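Interpain A (Prevotella intermedia, PDB 3BB7) probably cleaves proteins as a cysteine peptidase of the C10 family, here an inactive proenzyme piece, prodomain plus catalytic domain, of a longer protein. Local coordinates at residues 123-128 with 315-320; 129-134 with 219-224. The protein carries 1 engineered substitution. One frame throughout, in Å; residues are numbered along the deposited sequence. Where two conformers were deposited one is given.

Both contacts lie on the same side of the chain's centre, with their own centres about 8 Å apart. Contact 1 sets the last turns of helix 116-128 against the C-terminal tail. Contact 2 sets the loop that follows this helix against the loop after helix 208-218. Contact 2 is the more buried, although its centre lies farther out, about 19 Å from the centre of the chain against about 14 Å for contact 1. It is nested within the chain loop that contact 1 closes. Contact 1 is apolar and CH-pi packing. Contact 2 adds an aromatic pair and two bridging waters. The tail also reaches contact 2 through two probable hydrogen bonds.

Contact 1: 123-128 with 315-320; sequences QVLNYF and RGVYGK. Unlike the reference sequence in segment 123-128: Val124 (reference Ala).
Phe128 has CG anti to its own carbonyl carbon (chi1 -69°), which swings the ring from the helix end toward the backbone of Tyr318. Val317 and Val124 both hold CG1 opposite the backbone N, and these two methyls meet at 3.9 Å. The Phe128 ring and Val317 carry most of the contact. Tyr318 CA sits over one face of the ring, 3.6 Å from the Phe128 ring centroid and 10° off the normal, in a CH-pi contact. Tyr127 CD2 covers the opposite face, so the ring is sandwiched. At the far end of the ring, Phe128 CZ touches Tyr318 CB at 3.7 Å. Val317 O approaches Phe128 CE2 obliquely at 3.1 Å, which is close for a carbonyl oxygen and an aromatic carbon. One turn back, Leu125 CD1 reaches Val317 CG1 at 3.9 Å, the two side chains crossing at about a right angle. Leu215 of helix 208-218 touches both Leu125 and Val317, and Ile252 of strand 251-255 touches Val124. The Tyr318 ring leads away from the helix, and its OH makes a probable hydrogen bond to Asp223 OD2. The arrangement packs the helix that starts at the predicted nucleophile position, Ala116 by engineering here, against the chain leaving strand 312-315 of the antiparallel sheet, as in the papain-like fold of clan CA.

Contact 2: 129-134 with 219-224; sequences KYPVRG and FGFTDA
Phe219 meets Pro131 first. Its ring CD2 lies 3.9 Å from CD of Pro131, which follows a cis peptide bond, and Pro131 CG sits at the edge of that ring, in its plane. The carbonyl of the same phenylalanine also faces the proline, with Phe219 O 3.5 Å from Pro131 CG. A water donates to Arg133 O and, more weakly, to Phe219 O. It ties the two backbones together beside the proline. Gly220 follows with positive phi (76°), the first residue to leave the helical path after helix 208-218. Its carbonyl is joined to the other loop by a second water, which donates to Gly220 O at 2.8 Å and lies 2.5 Å from Tyr130 OH. That hydroxyl also has a probable hydrogen bond with Lys320 NZ. The two loops thus join the C-terminal ends of helices 116-128 and 208-218 within the C10 peptidase domain. Phe221, the centre of an inverse gamma turn, brings the second ring. The edge of Tyr130 is directed at the face of Phe221 in an offset edge-to-face pair, with centroids 5.4 Å apart and planes at 61°. The closest approach is tight, Tyr130 CD2 to Phe221 CE1 at 3.3 Å. Tyr130 CG lies anti to its backbone N (chi1 -178°), which sends the ring past Phe221 in the opposite direction, its CD2 edge toward that ring. Phe221 CE2 also touches Pro131 CD at 4.1 Å. From Phe221 the chain makes a type I beta turn to Ala224, closed by Ala224 N to Phe221 O at 3.0 Å. Inside it, Thr222 OG1 donates to Asp223 OD1 from above the carboxylate plane.

Contact 1: 123-128 with 315-320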
ATOM      1  N   GLN A 123       0.794  -3.119  -8.470  1.00  9.70           N
ATOM      2  CA  GLN A 123      -0.440  -2.409  -8.836  1.00  9.39           C
ATOM      3  C   GLN A 123      -0.122  -1.042  -9.446  1.00  9.25           C
ATOM      4  O   GLN A 123      -0.798  -0.602 -10.382  1.00  9.05           O
ATOM      5  CB  GLN A 123      -1.391  -2.278  -7.666  1.00  9.35           C
ATOM      6  CG  GLN A 123      -1.962  -3.618  -7.206  1.00 10.18           C
ATOM      7  CD  GLN A 123      -3.100  -3.470  -6.211  1.00  9.64           C
ATOM      8  OE1 GLN A 123      -4.283  -3.621  -6.563  1.00 10.55           O
ATOM      9  NE2 GLN A 123      -2.755  -3.177  -4.963  1.00 11.06           N
ATOM     10  N   VAL A 124       0.894  -0.348  -8.928  1.00  8.85           N
ATOM     11  CA  VAL A 124       1.284   0.909  -9.557  1.00  9.54           C
ATOM     12  C   VAL A 124       1.860   0.691 -10.962  1.00  9.79           C
ATOM     13  O   VAL A 124       1.491   1.410 -11.882  1.00 10.76           O
ATOM     14  CB  VAL A 124       2.259   1.687  -8.645  1.00  9.10           C
ATOM     15  CG1 VAL A 124       2.786   2.980  -9.372  1.00  9.46           C
ATOM     16  CG2 VAL A 124       1.531   2.081  -7.364  1.00  9.51           C
ATOM     17  N   LEU A 125       2.742  -0.289 -11.152  1.00  9.38           N
ATOM     18  CA  LEU A 125       3.276  -0.550 -12.509  1.00 10.44           C
ATOM     19  C   LEU A 125       2.167  -0.920 -13.485  1.00  9.46           C
ATOM     20  O   LEU A 125       2.141  -0.450 -14.636  1.00 10.39           O
ATOM     21  CB  LEU A 125       4.312  -1.671 -12.464  1.00 10.20           C
ATOM     22  CG  LEU A 125       5.759  -1.176 -12.216  1.00 11.56           C
ATOM     23  CD1 LEU A 125       5.881  -0.130 -11.085  1.00 11.66           C
ATOM     24  CD2 LEU A 125       6.753  -2.318 -12.050  1.00 11.45           C
ATOM     25  N   ASN A 126       1.197  -1.701 -13.024  1.00  9.72           N
ATOM     26  CA  ASN A 126       0.103  -2.088 -13.889  1.00 10.63           C
ATOM     27  C   ASN A 126      -0.759  -0.878 -14.279  1.00 10.29           C
ATOM     28  O   ASN A 126      -1.308  -0.810 -15.374  1.00 11.12           O
ATOM     29  CB  ASN A 126      -0.791  -3.136 -13.216  1.00 10.99           C
ATOM     30  CG  ASN A 126      -1.939  -3.553 -14.124  1.00  9.29           C
ATOM     31  OD1 ASN A 126      -1.725  -4.143 -15.202  1.00 11.91           O
ATOM     32  ND2 ASN A 126      -3.164  -3.247 -13.697  1.00 10.03           N
ATOM     33  N   TYR A 127      -0.927   0.065 -13.354  1.00 10.16           N
ATOM     34  CA  TYR A 127      -1.666   1.297 -13.675  1.00 10.82           C
ATOM     35  C   TYR A 127      -1.030   1.999 -14.887  1.00  9.81           C
ATOM     36  O   TYR A 127      -1.736   2.473 -15.811  1.00 11.85           O
ATOM     37  CB  TYR A 127      -1.711   2.210 -12.446  1.00 11.49           C
ATOM     38  CG  TYR A 127      -2.308   3.552 -12.790  1.00 11.26           C
ATOM     39  CD1 TYR A 127      -3.695   3.700 -12.952  1.00 11.93           C
ATOM     40  CD2 TYR A 127      -1.489   4.648 -13.021  1.00 11.87           C
ATOM     41  CE1 TYR A 127      -4.248   4.933 -13.297  1.00 14.27           C
ATOM     42  CE2 TYR A 127      -2.044   5.922 -13.384  1.00 12.67           C
ATOM     43  CZ  TYR A 127      -3.419   6.038 -13.507  1.00 14.87           C
ATOM     44  OH  TYR A 127      -3.999   7.230 -13.891  1.00 18.05           O
ATOM     45  N   PHE A 128       0.305   2.059 -14.908  1.00 10.45           N
ATOM     46  CA  PHE A 128       1.024   2.700 -16.023  1.00 10.92           C
ATOM     47  C   PHE A 128       1.254   1.831 -17.237  1.00 11.20           C
ATOM     48  O   PHE A 128       1.576   2.356 -18.310  1.00 12.23           O
ATOM     49  CB  PHE A 128       2.378   3.202 -15.519  1.00 10.85           C
ATOM     50  CG  PHE A 128       2.255   4.370 -14.567  1.00 11.03           C
ATOM     51  CD1 PHE A 128       1.790   5.607 -15.035  1.00 11.28           C
ATOM     52  CD2 PHE A 128       2.548   4.216 -13.223  1.00 10.69           C
ATOM     53  CE1 PHE A 128       1.658   6.700 -14.181  1.00 11.73           C
ATOM     54  CE2 PHE A 128       2.391   5.299 -12.330  1.00 11.55           C
ATOM     55  CZ  PHE A 128       1.959   6.528 -12.819  1.00 11.66           C
ATOM     56  N   ARG A 315       8.180   7.792  -4.676  1.00 13.54           N
ATOM     57  CA  ARG A 315       7.615   8.663  -5.690  1.00 14.96           C
ATOM     58  C   ARG A 315       8.509   8.593  -6.932  1.00 13.50           C
ATOM     59  O   ARG A 315       9.583   7.963  -6.902  1.00 13.77           O
ATOM     60  CB  ARG A 315       7.448  10.088  -5.141  1.00 15.13           C
ATOM     61  CG  ARG A 315       8.730  10.821  -4.876  1.00 15.58           C
ATOM     62  CD  ARG A 315       8.453  12.224  -4.309  1.00 17.66           C
ATOM     63  NE  ARG A 315       9.720  12.799  -3.884  1.00 19.65           N
ATOM     64  CZ  ARG A 315       9.865  14.047  -3.459  1.00 20.14           C
ATOM     65  NH1 ARG A 315       8.812  14.863  -3.432  1.00 20.17           N
ATOM     66  NH2 ARG A 315      11.065  14.465  -3.057  1.00 22.18           N
ATOM     67  N   GLY A 316       8.068   9.192  -8.040  1.00 13.12           N
ATOM     68  CA  GLY A 316       8.863   9.189  -9.266  1.00 14.53           C
ATOM     69  C   GLY A 316       8.609   7.991 -10.159  1.00 13.30           C
ATOM     70  O   GLY A 316       9.381   7.730 -11.059  1.00 13.34           O
ATOM     71  N   VAL A 317       7.529   7.251  -9.903  1.00 12.94           N
ATOM     72  CA  VAL A 317       7.168   6.097 -10.711  1.00 12.99           C
ATOM     73  C   VAL A 317       6.026   6.513 -11.636  1.00 12.37           C
ATOM     74  O   VAL A 317       4.892   6.821 -11.194  1.00 13.15           O
ATOM     75  CB  VAL A 317       6.755   4.903  -9.835  1.00 12.51           C
ATOM     76  CG1 VAL A 317       6.342   3.705 -10.698  1.00 13.76           C
ATOM     77  CG2 VAL A 317       7.930   4.498  -8.896  1.00 14.76           C
ATOM     78  N   TYR A 318       6.320   6.514 -12.933  1.00 12.20           N
ATOM     79  CA  TYR A 318       5.370   6.891 -13.966  1.00 13.70           C
ATOM     80  C   TYR A 318       6.051   6.582 -15.279  1.00 14.53           C
ATOM     81  O   TYR A 318       7.240   6.254 -15.310  1.00 13.79           O
ATOM     82  CB  TYR A 318       4.989   8.397 -13.892  1.00 13.85           C
ATOM     83  CG  TYR A 318       6.104   9.331 -13.474  1.00 13.82           C
ATOM     84  CD1 TYR A 318       7.214   9.552 -14.289  1.00 15.38           C
ATOM     85  CD2 TYR A 318       6.066   9.972 -12.225  1.00 14.40           C
ATOM     86  CE1 TYR A 318       8.252  10.394 -13.881  1.00 15.88           C
ATOM     87  CE2 TYR A 318       7.080  10.851 -11.829  1.00 11.92           C
ATOM     88  CZ  TYR A 318       8.174  11.028 -12.662  1.00 14.26           C
ATOM     89  OH  TYR A 318       9.188  11.845 -12.254  1.00 16.76           O
ATOM     90  N   GLY A 319       5.292   6.642 -16.363  1.00 16.14           N
ATOM     91  CA  GLY A 319       5.870   6.408 -17.694  1.00 19.35           C
ATOM     92  C   GLY A 319       6.761   7.552 -18.146  1.00 22.17           C
ATOM     93  O   GLY A 319       6.747   8.626 -17.552  1.00 22.28           O
ATOM     94  N   LYS A 320       7.557   7.353 -19.193  1.00 25.30           N
ATOM     95  CA  LYS A 320       8.328   8.490 -19.696  1.00 29.35           C
ATOM     96  C   LYS A 320       7.493   9.242 -20.710  1.00 30.91           C
ATOM     97  O   LYS A 320       6.589   8.672 -21.322  1.00 31.76           O
ATOM     98  CB  LYS A 320       9.713   8.110 -20.252  1.00 29.55           C
ATOM     99  CG  LYS A 320       9.812   6.791 -21.006  1.00 31.28           C
ATOM    100  CD  LYS A 320      11.261   6.502 -21.431  1.00 31.47           C
ATOM    101  CE  LYS A 320      12.272   6.781 -20.297  1.00 34.73           C
ATOM    102  NZ  LYS A 320      12.610   5.599 -19.442  1.00 38.13           N
TER

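Contact 2: 129-134 with 219-224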
ATOM      1  N   LYS A 129       1.103   0.513 -17.076  1.00 11.10           N
ATOM      2  CA  LYS A 129       1.405  -0.457 -18.132  1.00 11.21           C
ATOM      3  C   LYS A 129       2.824  -0.230 -18.666  1.00 11.22           C
ATOM      4  O   LYS A 129       3.065  -0.141 -19.882  1.00 11.45           O
ATOM      5  CB  LYS A 129       0.356  -0.443 -19.245  0.50 11.58           C
ATOM      6  CG  LYS A 129      -0.962  -0.996 -18.750  0.50 13.74           C
ATOM      7  CD  LYS A 129      -2.107  -0.611 -19.655  0.50 17.06           C
ATOM      8  CE  LYS A 129      -3.420  -0.855 -18.912  0.50 19.49           C
ATOM      9  NZ  LYS A 129      -3.254  -0.889 -17.407  0.50 20.98           N
ATOM     10  N   TYR A 130       3.760  -0.131 -17.724  1.00 10.81           N
ATOM     11  CA  TYR A 130       5.133   0.270 -18.043  1.00 12.88           C
ATOM     12  C   TYR A 130       6.027  -0.310 -16.971  1.00 12.63           C
ATOM     13  O   TYR A 130       5.613  -0.356 -15.826  1.00 13.25           O
ATOM     14  CB  TYR A 130       5.210   1.808 -18.056  1.00 13.87           C
ATOM     15  CG  TYR A 130       6.556   2.404 -18.410  1.00 15.49           C
ATOM     16  CD1 TYR A 130       6.867   2.742 -19.721  1.00 17.11           C
ATOM     17  CD2 TYR A 130       7.503   2.673 -17.411  1.00 18.92           C
ATOM     18  CE1 TYR A 130       8.107   3.297 -20.024  1.00 16.93           C
ATOM     19  CE2 TYR A 130       8.729   3.221 -17.707  1.00 19.75           C
ATOM     20  CZ  TYR A 130       9.017   3.544 -19.014  1.00 18.67           C
ATOM     21  OH  TYR A 130      10.258   4.089 -19.281  1.00 21.72           O
ATOM     22  N   PRO A 131       7.226  -0.778 -17.338  1.00 11.96           N
ATOM     23  CA  PRO A 131       7.860  -0.762 -18.648  1.00 11.79           C
ATOM     24  C   PRO A 131       7.375  -1.891 -19.550  1.00 11.16           C
ATOM     25  O   PRO A 131       6.656  -2.820 -19.089  1.00 10.79           O
ATOM     26  CB  PRO A 131       9.340  -0.952 -18.303  1.00 11.82           C
ATOM     27  CG  PRO A 131       9.285  -1.881 -17.125  1.00 12.00           C
ATOM     28  CD  PRO A 131       8.093  -1.414 -16.320  1.00 11.92           C
ATOM     29  N   VAL A 132       7.758  -1.797 -20.816  1.00 11.67           N
ATOM     30  CA  VAL A 132       7.532  -2.885 -21.768  1.00 12.23           C
ATOM     31  C   VAL A 132       8.342  -4.130 -21.376  1.00 11.32           C
ATOM     32  O   VAL A 132       7.804  -5.228 -21.295  1.00 11.83           O
ATOM     33  CB  VAL A 132       7.862  -2.475 -23.211  1.00 11.76           C
ATOM     34  CG1 VAL A 132       7.677  -3.651 -24.131  1.00 13.03           C
ATOM     35  CG2 VAL A 132       7.013  -1.322 -23.675  1.00 14.26           C
ATOM     36  N   ARG A 133       9.630  -3.938 -21.107  1.00 11.43           N
ATOM     37  CA  ARG A 133      10.536  -4.992 -20.621  1.00 13.10           C
ATOM     38  C   ARG A 133      11.382  -4.382 -19.521  1.00 12.41           C
ATOM     39  O   ARG A 133      11.531  -3.162 -19.451  1.00 12.34           O
ATOM     40  CB  ARG A 133      11.450  -5.536 -21.761  1.00 14.23           C
ATOM     41  CG  ARG A 133      10.689  -6.244 -22.882  0.50 15.41           C
ATOM     42  CD  ARG A 133      11.530  -6.439 -24.140  0.50 15.83           C
ATOM     43  NE  ARG A 133      12.767  -7.165 -23.877  0.50 22.04           N
ATOM     44  CZ  ARG A 133      13.076  -8.343 -24.404  0.50 23.91           C
ATOM     45  NH1 ARG A 133      12.242  -8.949 -25.244  0.50 25.43           N
ATOM     46  NH2 ARG A 133      14.228  -8.916 -24.096  0.50 26.05           N
ATOM     47  N   GLY A 134      11.934  -5.234 -18.660  1.00 10.49           N
ATOM     48  CA  GLY A 134      12.822  -4.745 -17.619  1.00 11.23           C
ATOM     49  C   GLY A 134      14.259  -4.681 -18.126  1.00 10.86           C
ATOM     50  O   GLY A 134      14.544  -4.659 -19.343  1.00 11.99           O
ATOM     51  N   PHE A 219      13.681  -1.885 -13.447  1.00 10.73           N
ATOM     52  CA  PHE A 219      12.506  -1.498 -14.222  1.00 11.03           C
ATOM     53  C   PHE A 219      12.689  -0.230 -15.041  1.00 12.10           C
ATOM     54  O   PHE A 219      11.822   0.114 -15.863  1.00 13.64           O
ATOM     55  CB  PHE A 219      11.267  -1.375 -13.342  1.00 10.88           C
ATOM     56  CG  PHE A 219      10.764  -2.694 -12.807  1.00  9.93           C
ATOM     57  CD1 PHE A 219      11.045  -3.083 -11.505  1.00 12.77           C
ATOM     58  CD2 PHE A 219       9.959  -3.528 -13.589  1.00 11.38           C
ATOM     59  CE1 PHE A 219      10.551  -4.299 -10.978  1.00 13.45           C
ATOM     60  CE2 PHE A 219       9.443  -4.733 -13.078  1.00 12.18           C
ATOM     61  CZ  PHE A 219       9.730  -5.122 -11.765  1.00 10.94           C
ATOM     62  N   GLY A 220      13.785   0.482 -14.791  1.00 12.30           N
ATOM     63  CA  GLY A 220      14.133   1.670 -15.559  1.00 13.59           C
ATOM     64  C   GLY A 220      13.346   2.934 -15.238  1.00 12.42           C
ATOM     65  O   GLY A 220      13.280   3.849 -16.063  1.00 13.02           O
ATOM     66  N   PHE A 221      12.775   3.004 -14.039  1.00 12.39           N
ATOM     67  CA  PHE A 221      12.128   4.234 -13.590  1.00 11.53           C
ATOM     68  C   PHE A 221      13.177   5.210 -13.080  1.00 11.20           C
ATOM     69  O   PHE A 221      13.514   5.220 -11.885  1.00 12.69           O
ATOM     70  CB  PHE A 221      11.097   3.975 -12.494  1.00 11.24           C
ATOM     71  CG  PHE A 221       9.871   3.257 -12.974  1.00  9.69           C
ATOM     72  CD1 PHE A 221       8.892   3.935 -13.705  1.00 11.14           C
ATOM     73  CD2 PHE A 221       9.725   1.892 -12.756  1.00 10.17           C
ATOM     74  CE1 PHE A 221       7.718   3.257 -14.153  1.00 12.69           C
ATOM     75  CE2 PHE A 221       8.608   1.187 -13.214  1.00 12.47           C
ATOM     76  CZ  PHE A 221       7.583   1.870 -13.899  1.00 11.95           C
ATOM     77  N   THR A 222      13.707   5.994 -14.019  1.00 11.15           N
ATOM     78  CA  THR A 222      14.829   6.881 -13.733  1.00 13.66           C
ATOM     79  C   THR A 222      14.602   7.756 -12.505  1.00 13.12           C
ATOM     80  O   THR A 222      15.547   7.985 -11.733  1.00 14.49           O
ATOM     81  CB  THR A 222      15.125   7.736 -14.963  1.00 14.04           C
ATOM     82  OG1 THR A 222      14.028   8.603 -15.226  1.00 22.56           O
ATOM     83  CG2 THR A 222      15.319   6.878 -16.134  1.00 12.06           C
ATOM     84  N   ASP A 223      13.376   8.239 -12.327  1.00 12.78           N
ATOM     85  CA  ASP A 223      13.047   9.203 -11.273  1.00 13.30           C
ATOM     86  C   ASP A 223      12.615   8.578  -9.937  1.00 12.77           C
ATOM     87  O   ASP A 223      12.314   9.313  -8.971  1.00 13.46           O
ATOM     88  CB  ASP A 223      11.954  10.152 -11.749  1.00 14.08           C
ATOM     89  CG  ASP A 223      12.366  10.998 -12.923  1.00 15.52           C
ATOM     90  OD1 ASP A 223      13.563  11.023 -13.294  1.00 19.25           O
ATOM     91  OD2 ASP A 223      11.455  11.653 -13.485  1.00 19.01           O
ATOM     92  N   ALA A 224      12.517   7.249  -9.870  1.00 11.26           N
ATOM     93  CA  ALA A 224      12.022   6.629  -8.629  1.00 12.41           C
ATOM     94  C   ALA A 224      12.918   6.990  -7.451  1.00 12.23           C
ATOM     95  O   ALA A 224      14.163   6.989  -7.563  1.00 11.94           O
ATOM     96  CB  ALA A 224      11.916   5.116  -8.782  1.00 11.46           C
TER
HETATM   97  O   HOH W   1      11.313   5.285 -17.364  1.00 17.74           O
HETATM   98  O   HOH W   2      12.729  -1.001 -18.300  1.00 18.68           O